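Local coordinates for pngf-ii (PDB 4R4X), which probably removes N-linked glycans from glycoproteins by hydrolysing the bond between the sugar chain and its asparagine, as a bacterial peptide:N-glycosidase related to PNGase F, at residues Q83-T88 against K100-S105; G92-Y97 against V145-S150; T110-Y115 against K137-G142. One frame throughout, in Å; residues are numbered along the deposited sequence.

Overall arrangement
All three contacts lie in the N-terminal domain, in a run of antiparallel strands that follow one another in the chain. Contact 1 pairs 86-94 with 97-106, contact 3 pairs 109-116 with 134-140, and neighbouring strands 97-106 and 109-116 join the two contacts, whose centres are about 9 Å apart; a salt bridge between K101 NZ and E112 OE2 (2.7 Å) also links them. Contact 2, whose centre is about 12 Å from that of contact 3 and 17 Å from that of contact 1, brings I94-Y97, the turn of the hairpin that contact 1 pairs, against strand 144-154, the next neighbour of 134-140. None of the six segments includes a zinc ligand; E52 and D159 bind one zinc ion.

Contact 1. Residues Q83-T88 against K100-S105; sequences QEFKPT and KKAVTS
F85 lays its ring against T104, next to the backbone pair K86 and V103. CB of T104 sits over one face of the ring, 3.8 Å from its centroid, in a CH-pi contact, while CG2 of T104 comes to 3.4 Å from CE1 of F85. On the same ring CD1 approaches CB of A102, and V113 of strand 109-116 adds to this packing. Further along, CG2 of T88 meets CG2 of V103, the two side chains crossing at about a right angle.

The backbone bonds are those of an antiparallel beta hairpin, strands 86-94 and 97-106: K86 and V103 form a hydrogen-bonded pair, with K86 N to V103 O at 2.7 Å and V103 N to K86 O at 2.9 Å.

Two threonine hydroxyls extend the pairing. With OG1 trans to its own N (chi1 -168°), T104 donates to E84 O at 2.6 Å, tilted 32° from the carbonyl plane. OG1 of T88 gives its proton to K101 O at 2.9 Å, from above that carbonyl's plane, and accepts from E90 N further along the strand.

Water bridges finish this end: two molecules each join T88 O to K100 NZ, and a third links T88 N with K101 O.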
loop_
_atom_site.group_PDB
_atom_site.type_symbol
_atom_site.label_atom_id
_atom_site.label_comp_id
_atom_site.label_asym_id
_atom_site.label_seq_id
_atom_site.Cartn_x
_atom_site.Cartn_y
_atom_site.Cartn_z
ATOM N N GLN A 83 24.086 -4.607 -28.293
ATOM C CA GLN A 83 24.520 -3.211 -28.175
ATOM C C GLN A 83 24.909 -2.749 -29.566
ATOM O O GLN A 83 25.559 -3.495 -30.277
ATOM C CB GLN A 83 25.715 -3.083 -27.209
ATOM C CG GLN A 83 25.345 -3.538 -25.805
ATOM C CD GLN A 83 26.433 -3.314 -24.771
ATOM O OE1 GLN A 83 27.560 -2.909 -25.083
ATOM N NE2 GLN A 83 26.079 -3.554 -23.513
ATOM N N GLU A 84 24.506 -1.542 -29.933
ATOM C CA GLU A 84 24.823 -0.955 -31.236
ATOM C C GLU A 84 25.703 0.266 -31.056
ATOM O O GLU A 84 25.256 1.261 -30.497
ATOM C CB GLU A 84 23.548 -0.486 -31.927
ATOM C CG GLU A 84 22.711 -1.586 -32.537
ATOM C CD GLU A 84 21.591 -1.021 -33.406
ATOM O OE1 GLU A 84 20.587 -0.519 -32.853
ATOM O OE2 GLU A 84 21.724 -1.069 -34.647
ATOM N N PHE A 85 26.933 0.190 -31.552
ATOM C CA PHE A 85 27.883 1.300 -31.495
ATOM C C PHE A 85 28.240 1.850 -32.876
ATOM O O PHE A 85 28.343 1.094 -33.843
ATOM C CB PHE A 85 29.149 0.865 -30.753
ATOM C CG PHE A 85 28.974 0.847 -29.272
ATOM C CD1 PHE A 85 29.102 2.015 -28.534
ATOM C CD2 PHE A 85 28.635 -0.327 -28.612
ATOM C CE1 PHE A 85 28.905 2.009 -27.160
ATOM C CE2 PHE A 85 28.433 -0.335 -27.240
ATOM C CZ PHE A 85 28.566 0.828 -26.517
ATOM N N LYS A 86 28.391 3.167 -32.957
ATOM C CA LYS A 86 28.915 3.825 -34.151
ATOM C C LYS A 86 30.392 4.151 -33.900
ATOM O O LYS A 86 30.734 4.684 -32.834
ATOM C CB LYS A 86 28.161 5.130 -34.444
ATOM C CG LYS A 86 26.641 5.026 -34.556
ATOM C CD LYS A 86 26.173 4.533 -35.926
ATOM C CE LYS A 86 26.014 3.016 -35.992
ATOM N NZ LYS A 86 24.923 2.507 -35.109
ATOM N N PRO A 87 31.270 3.834 -34.871
ATOM C CA PRO A 87 32.685 4.151 -34.702
ATOM C C PRO A 87 32.951 5.648 -34.886
ATOM O O PRO A 87 32.150 6.356 -35.512
ATOM C CB PRO A 87 33.373 3.304 -35.800
ATOM C CG PRO A 87 32.332 3.121 -36.860
ATOM C CD PRO A 87 30.991 3.167 -36.166
ATOM N N THR A 88 34.029 6.132 -34.282
ATOM C CA THR A 88 34.561 7.452 -34.581
ATOM C C THR A 88 36.062 7.321 -34.830
ATOM O O THR A 88 36.665 6.277 -34.575
ATOM C CB THR A 88 34.371 8.480 -33.434
ATOM O OG1 THR A 88 35.375 8.287 -32.423
ATOM C CG2 THR A 88 32.976 8.388 -32.827
ATOM N N LYS A 100 40.119 4.281 -28.061
ATOM C CA LYS A 100 39.279 4.673 -29.187
ATOM C C LYS A 100 37.926 5.039 -28.617
ATOM O O LYS A 100 37.501 4.510 -27.597
ATOM C CB LYS A 100 39.097 3.514 -30.166
ATOM C CG LYS A 100 40.341 3.161 -30.957
ATOM C CD LYS A 100 40.206 1.873 -31.760
ATOM C CE LYS A 100 39.139 1.935 -32.845
ATOM N NZ LYS A 100 39.297 3.094 -33.777
ATOM N N LYS A 101 37.258 5.974 -29.261
ATOM C CA LYS A 101 35.939 6.346 -28.877
ATOM C C LYS A 101 34.919 5.774 -29.828
ATOM O O LYS A 101 35.110 5.789 -31.049
ATOM C CB LYS A 101 35.798 7.857 -28.863
ATOM C CG LYS A 101 34.528 8.306 -28.174
ATOM C CD LYS A 101 34.328 9.813 -28.311
ATOM C CE LYS A 101 33.326 10.156 -29.392
ATOM N NZ LYS A 101 33.005 11.600 -29.384
ATOM N N ALA A 102 33.818 5.296 -29.255
ATOM C CA ALA A 102 32.638 4.892 -30.018
ATOM C C ALA A 102 31.438 5.495 -29.328
ATOM O O ALA A 102 31.523 5.899 -28.153
ATOM C CB ALA A 102 32.515 3.392 -30.064
ATOM N N VAL A 103 30.325 5.555 -30.055
ATOM C CA VAL A 103 29.121 6.217 -29.565
ATOM C C VAL A 103 27.927 5.288 -29.686
ATOM O O VAL A 103 27.785 4.574 -30.684
ATOM C CB VAL A 103 28.807 7.499 -30.356
ATOM C CG1 VAL A 103 27.616 8.233 -29.737
ATOM C CG2 VAL A 103 30.007 8.422 -30.396
ATOM N N THR A 104 27.088 5.283 -28.650
ATOM C CA THR A 104 25.819 4.563 -28.690
ATOM C C THR A 104 24.693 5.434 -28.170
ATOM O O THR A 104 24.926 6.484 -27.549
ATOM C CB THR A 104 25.852 3.227 -27.923
ATOM O OG1 THR A 104 24.676 2.470 -28.238
ATOM C CG2 THR A 104 25.948 3.423 -26.386
ATOM N N SER A 105 23.476 4.967 -28.437
ATOM C CA SER A 105 22.250 5.650 -28.065
ATOM C C SER A 105 21.318 4.662 -27.351
ATOM O O SER A 105 20.981 3.624 -27.903
ATOM C CB SER A 105 21.579 6.210 -29.322
ATOM O OG SER A 105 20.466 7.024 -28.992
HETATM O O HOH W 1 38.838 5.760 -32.857
HETATM O O HOH W 2 35.499 3.775 -32.771
HETATM O O HOH W 3 36.838 3.196 -35.120
#

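Contact 2. Residues G92-Y97 against V145-S150; sequences GKILGY and VVEATS
L95 reaches from the tip of a hairpin to the backbone of A148, T149 and S150, and its side chain makes most of the contact. From CB, which points toward the opposing segment, the chain leads to CG, 4.1 Å from A148 O. The first torsion sets CG opposite the carbonyl carbon of L95 (chi1 -58°), and from there the two methyl groups divide the work. CD1 makes the closer contacts: it lies 3.7 Å from A148 O and equally close to the S150 nitrogen, and it also meets CB of A148 at 3.8 Å, the apolar side-chain contact of the pair. CD2 lies beside the backbone further on, 3.9 Å from T149 O. One methyl thus packs on both a side chain and the peptide backbone, and no hydrogen bond crosses between the segments.

Beside L95, I94 turns its CG2 branch to the carboxylate of E147, whose extended chain brings OE2 to 4.0 Å from that methyl. I94 also packs on L136 and K137 of strand 134-140, while A148 rests on I6 of strand 3-12.

Both partners owe their shape to local backbone features. I94 to Y97 form a type I' beta turn, closed by I94 N to Y97 O at 3.0 Å and Y97 N to I94 O at 2.9 Å. Across from it the chain turns a corner at T149, where T149 and S150 both face T7. The contact therefore sets the type I' turn of a two-residue beta hairpin against a classic beta bulge at the surface of the N-terminal domain.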
loop_
_atom_site.group_PDB
_atom_site.type_symbol
_atom_site.label_atom_id
_atom_site.label_comp_id
_atom_site.label_asym_id
_atom_site.label_seq_id
_atom_site.Cartn_x
_atom_site.Cartn_y
_atom_site.Cartn_z
ATOM N N GLY A 92 43.164 8.523 -28.318
ATOM C CA GLY A 92 43.918 9.216 -27.304
ATOM C C GLY A 92 44.514 8.233 -26.335
ATOM O O GLY A 92 44.683 7.058 -26.657
ATOM N N LYS A 93 44.841 8.736 -25.154
ATOM C CA LYS A 93 45.283 7.892 -24.060
ATOM C C LYS A 93 44.568 8.231 -22.765
ATOM O O LYS A 93 44.264 9.402 -22.490
ATOM C CB LYS A 93 46.794 8.042 -23.862
ATOM C CG LYS A 93 47.639 7.332 -24.878
ATOM C CD LYS A 93 49.086 7.694 -24.617
ATOM C CE LYS A 93 50.071 6.861 -25.400
ATOM N NZ LYS A 93 50.436 5.647 -24.612
ATOM N N ILE A 94 44.293 7.189 -21.972
ATOM C CA ILE A 94 43.818 7.342 -20.609
ATOM C C ILE A 94 44.704 6.458 -19.734
ATOM O O ILE A 94 44.871 5.261 -20.015
ATOM C CB ILE A 94 42.333 6.947 -20.470
ATOM C CG1 ILE A 94 41.471 7.947 -21.256
ATOM C CG2 ILE A 94 41.911 6.882 -18.997
ATOM C CD1 ILE A 94 40.004 7.599 -21.324
ATOM N N LEU A 95 45.290 7.068 -18.702
ATOM C CA LEU A 95 46.212 6.382 -17.798
ATOM C C LEU A 95 47.303 5.630 -18.513
ATOM O O LEU A 95 47.727 4.551 -18.074
ATOM C CB LEU A 95 45.432 5.421 -16.904
ATOM C CG LEU A 95 44.344 6.103 -16.075
ATOM C CD1 LEU A 95 43.617 5.039 -15.277
ATOM C CD2 LEU A 95 44.870 7.211 -15.151
ATOM N N GLY A 96 47.755 6.185 -19.632
ATOM C CA GLY A 96 48.827 5.582 -20.391
ATOM C C GLY A 96 48.416 4.507 -21.382
ATOM O O GLY A 96 49.286 3.955 -22.056
ATOM N N TYR A 97 47.113 4.213 -21.468
ATOM C CA TYR A 97 46.562 3.204 -22.393
ATOM C C TYR A 97 45.936 3.832 -23.639
ATOM O O TYR A 97 45.193 4.808 -23.544
ATOM C CB TYR A 97 45.510 2.341 -21.664
ATOM C CG TYR A 97 46.091 1.601 -20.479
ATOM C CD1 TYR A 97 46.958 0.529 -20.673
ATOM C CD2 TYR A 97 45.834 2.007 -19.179
ATOM C CE1 TYR A 97 47.515 -0.146 -19.611
ATOM C CE2 TYR A 97 46.406 1.335 -18.101
ATOM C CZ TYR A 97 47.249 0.264 -18.335
ATOM O OH TYR A 97 47.824 -0.405 -17.290
ATOM N N VAL A 145 30.171 12.024 -16.497
ATOM C CA VAL A 145 31.396 11.355 -16.901
ATOM C C VAL A 145 31.744 10.313 -15.846
ATOM O O VAL A 145 31.614 10.579 -14.657
ATOM C CB VAL A 145 32.564 12.364 -16.991
ATOM C CG1 VAL A 145 33.870 11.673 -17.371
ATOM C CG2 VAL A 145 32.244 13.489 -17.970
ATOM N N VAL A 146 32.183 9.138 -16.279
ATOM C CA VAL A 146 32.760 8.139 -15.381
ATOM C C VAL A 146 34.116 7.812 -15.997
ATOM O O VAL A 146 34.164 7.396 -17.149
ATOM C CB VAL A 146 31.881 6.862 -15.286
ATOM C CG1 VAL A 146 32.485 5.850 -14.315
ATOM C CG2 VAL A 146 30.467 7.209 -14.852
ATOM N N GLU A 147 35.206 8.032 -15.262
ATOM C CA GLU A 147 36.546 7.821 -15.805
ATOM C C GLU A 147 37.442 7.025 -14.845
ATOM O O GLU A 147 37.410 7.227 -13.641
ATOM C CB GLU A 147 37.180 9.177 -16.177
ATOM C CG GLU A 147 38.629 9.103 -16.645
ATOM C CD GLU A 147 39.096 10.369 -17.382
ATOM O OE1 GLU A 147 38.380 11.399 -17.347
ATOM O OE2 GLU A 147 40.173 10.327 -18.002
ATOM N N ALA A 148 38.240 6.117 -15.390
ATOM C CA ALA A 148 39.198 5.346 -14.585
ATOM C C ALA A 148 40.259 6.271 -13.966
ATOM O O ALA A 148 40.717 7.207 -14.622
ATOM C CB ALA A 148 39.858 4.287 -15.449
ATOM N N THR A 149 40.598 6.027 -12.697
ATOM C CA THR A 149 41.669 6.734 -11.988
ATOM C C THR A 149 42.867 5.815 -11.716
ATOM O O THR A 149 43.965 6.292 -11.487
ATOM C CB THR A 149 41.163 7.287 -10.644
ATOM O OG1 THR A 149 40.411 6.280 -9.986
ATOM C CG2 THR A 149 40.270 8.476 -10.862
ATOM N N SER A 150 42.664 4.499 -11.741
ATOM C CA SER A 150 43.780 3.566 -11.635
ATOM C C SER A 150 43.438 2.242 -12.276
ATOM O O SER A 150 42.277 1.840 -12.277
ATOM C CB SER A 150 44.192 3.346 -10.171
ATOM O OG SER A 150 43.100 2.893 -9.411
#

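Contact 3. Residues T110-Y115 against K137-G142; sequences TIEVWY and KTVRNG
W114 and K137 run side by side on one face, with the K137 chain fully extended past the indole. CG of K137 lies 4.1 Å from CD1 of W114, and CD passes the same atom, while K137 O sits at the edge of the indole, in its plane. The next pair on this face is E112 and V139: OE1 of E112 comes to 3.6 Å from both CB and CG1 of V139, and OE2 forms a salt bridge with K101 of the neighbouring strand. On the other face CG1 of I111 lies over the centre of the R140 guanidinium, 4.0 Å above its plane; a bend at chi3 (-70°) turns that flat group over the isoleucine.

The backbone forms an antiparallel ladder between strands 109-116 and 134-140. E112 and V139 are a hydrogen-bonded pair, bonded in both directions, E112 N to V139 O and V139 N to E112 O; W114 N bonds to K137 O at 2.9 Å, while the return bond is weak. At the far end N141 N donates almost straight to T110 O (2.8 Å, 175°), just where strand 134-140 gives way to a turn. Between these bonds CA-H...O contacts run from I111 CA to V139 O and, at 3.1 Å, from T138 CA to E112 O.

A water that accepts from G142 N at 2.7 Å lies 3.0 Å from E112 OE1, between the turn and the carboxylate.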
loop_
_atom_site.group_PDB
_atom_site.type_symbol
_atom_site.label_atom_id
_atom_site.label_comp_id
_atom_site.label_asym_id
_atom_site.label_seq_id
_atom_site.Cartn_x
_atom_site.Cartn_y
_atom_site.Cartn_z
ATOM N N THR A 110 22.652 9.850 -25.273
ATOM C CA THR A 110 23.884 9.593 -26.001
ATOM C C THR A 110 25.002 9.273 -25.025
ATOM O O THR A 110 25.241 10.022 -24.066
ATOM C CB THR A 110 24.295 10.824 -26.812
ATOM O OG1 THR A 110 23.254 11.129 -27.737
ATOM C CG2 THR A 110 25.595 10.568 -27.583
ATOM N N ILE A 111 25.676 8.155 -25.260
ATOM C CA ILE A 111 26.780 7.737 -24.399
ATOM C C ILE A 111 28.030 7.490 -25.226
ATOM O O ILE A 111 28.050 6.612 -26.098
ATOM C CB ILE A 111 26.461 6.455 -23.600
ATOM C CG1 ILE A 111 25.168 6.624 -22.789
ATOM C CG2 ILE A 111 27.630 6.115 -22.683
ATOM C CD1 ILE A 111 23.965 5.990 -23.453
ATOM N N GLU A 112 29.071 8.271 -24.944
ATOM C CA GLU A 112 30.368 8.082 -25.576
ATOM C C GLU A 112 31.208 7.143 -24.703
ATOM O O GLU A 112 31.292 7.319 -23.484
ATOM C CB GLU A 112 31.082 9.415 -25.734
ATOM C CG GLU A 112 30.285 10.494 -26.451
ATOM C CD GLU A 112 30.931 11.858 -26.269
ATOM O OE1 GLU A 112 30.536 12.606 -25.341
ATOM O OE2 GLU A 112 31.865 12.156 -27.032
ATOM N N VAL A 113 31.825 6.162 -25.347
ATOM C CA VAL A 113 32.598 5.128 -24.682
ATOM C C VAL A 113 34.037 5.129 -25.238
ATOM O O VAL A 113 34.258 5.049 -26.453
ATOM C CB VAL A 113 31.885 3.774 -24.856
ATOM C CG1 VAL A 113 32.670 2.646 -24.238
ATOM C CG2 VAL A 113 30.491 3.855 -24.224
ATOM N N TRP A 114 35.007 5.290 -24.341
ATOM C CA TRP A 114 36.408 5.231 -24.700
ATOM C C TRP A 114 36.999 3.953 -24.129
ATOM O O TRP A 114 36.905 3.729 -22.928
ATOM C CB TRP A 114 37.139 6.393 -24.088
ATOM C CG TRP A 114 36.824 7.697 -24.637
ATOM C CD1 TRP A 114 35.831 8.528 -24.254
ATOM C CD2 TRP A 114 37.561 8.380 -25.652
ATOM N NE1 TRP A 114 35.890 9.705 -24.975
ATOM C CE2 TRP A 114 36.949 9.633 -25.841
ATOM C CE3 TRP A 114 38.681 8.056 -26.410
ATOM C CZ2 TRP A 114 37.423 10.569 -26.761
ATOM C CZ3 TRP A 114 39.154 8.995 -27.354
ATOM C CH2 TRP A 114 38.513 10.232 -27.511
ATOM N N TYR A 115 37.609 3.138 -24.982
ATOM C CA TYR A 115 38.051 1.801 -24.576
ATOM C C TYR A 115 39.428 1.479 -25.111
ATOM O O TYR A 115 39.817 1.951 -26.189
ATOM C CB TYR A 115 37.060 0.741 -25.048
ATOM C CG TYR A 115 36.912 0.660 -26.571
ATOM C CD1 TYR A 115 36.025 1.491 -27.251
ATOM C CD2 TYR A 115 37.698 -0.215 -27.335
ATOM C CE1 TYR A 115 35.895 1.435 -28.632
ATOM C CE2 TYR A 115 37.575 -0.279 -28.716
ATOM C CZ TYR A 115 36.675 0.542 -29.361
ATOM O OH TYR A 115 36.543 0.488 -30.736
ATOM N N LYS A 137 36.487 5.252 -19.907
ATOM C CA LYS A 137 35.730 6.469 -19.722
ATOM C C LYS A 137 34.396 6.381 -20.470
ATOM O O LYS A 137 34.355 5.939 -21.630
ATOM C CB LYS A 137 36.516 7.658 -20.266
ATOM C CG LYS A 137 35.810 9.000 -20.151
ATOM C CD LYS A 137 36.797 10.110 -20.502
ATOM C CE LYS A 137 36.090 11.418 -20.782
ATOM N NZ LYS A 137 37.094 12.433 -21.238
ATOM N N THR A 138 33.321 6.810 -19.804
ATOM C CA THR A 138 32.015 7.004 -20.446
ATOM C C THR A 138 31.544 8.431 -20.222
ATOM O O THR A 138 31.803 9.024 -19.172
ATOM C CB THR A 138 30.942 6.053 -19.901
ATOM O OG1 THR A 138 30.717 6.344 -18.514
ATOM C CG2 THR A 138 31.378 4.609 -20.060
ATOM N N VAL A 139 30.867 8.980 -21.222
ATOM C CA VAL A 139 30.305 10.316 -21.144
ATOM C C VAL A 139 28.863 10.233 -21.592
ATOM O O VAL A 139 28.568 9.812 -22.722
ATOM C CB VAL A 139 31.043 11.331 -22.036
ATOM C CG1 VAL A 139 30.514 12.743 -21.770
ATOM C CG2 VAL A 139 32.535 11.257 -21.801
ATOM N N ARG A 140 27.969 10.617 -20.685
ATOM C CA ARG A 140 26.539 10.500 -20.901
ATOM C C ARG A 140 25.994 11.910 -21.116
ATOM O O ARG A 140 26.097 12.761 -20.225
ATOM C CB ARG A 140 25.874 9.826 -19.701
ATOM C CG ARG A 140 24.347 9.804 -19.739
ATOM C CD ARG A 140 23.751 9.047 -18.553
ATOM N NE ARG A 140 24.022 7.610 -18.662
ATOM C CZ ARG A 140 23.196 6.698 -19.190
ATOM N NH1 ARG A 140 21.992 7.038 -19.662
ATOM N NH2 ARG A 140 23.577 5.422 -19.246
ATOM N N ASN A 141 25.436 12.141 -22.307
ATOM C CA ASN A 141 24.871 13.436 -22.684
ATOM C C ASN A 141 25.829 14.588 -22.468
ATOM O O ASN A 141 25.436 15.647 -21.988
ATOM C CB ASN A 141 23.545 13.669 -21.937
ATOM C CG ASN A 141 22.507 12.608 -22.257
ATOM O OD1 ASN A 141 21.831 12.085 -21.371
ATOM N ND2 ASN A 141 22.391 12.274 -23.529
ATOM N N GLY A 142 27.095 14.359 -22.785
ATOM C CA GLY A 142 28.134 15.364 -22.649
ATOM C C GLY A 142 28.397 15.895 -21.246
ATOM O O GLY A 142 29.302 16.703 -21.078
HETATM O O HOH W 4 27.840 12.157 -24.137
#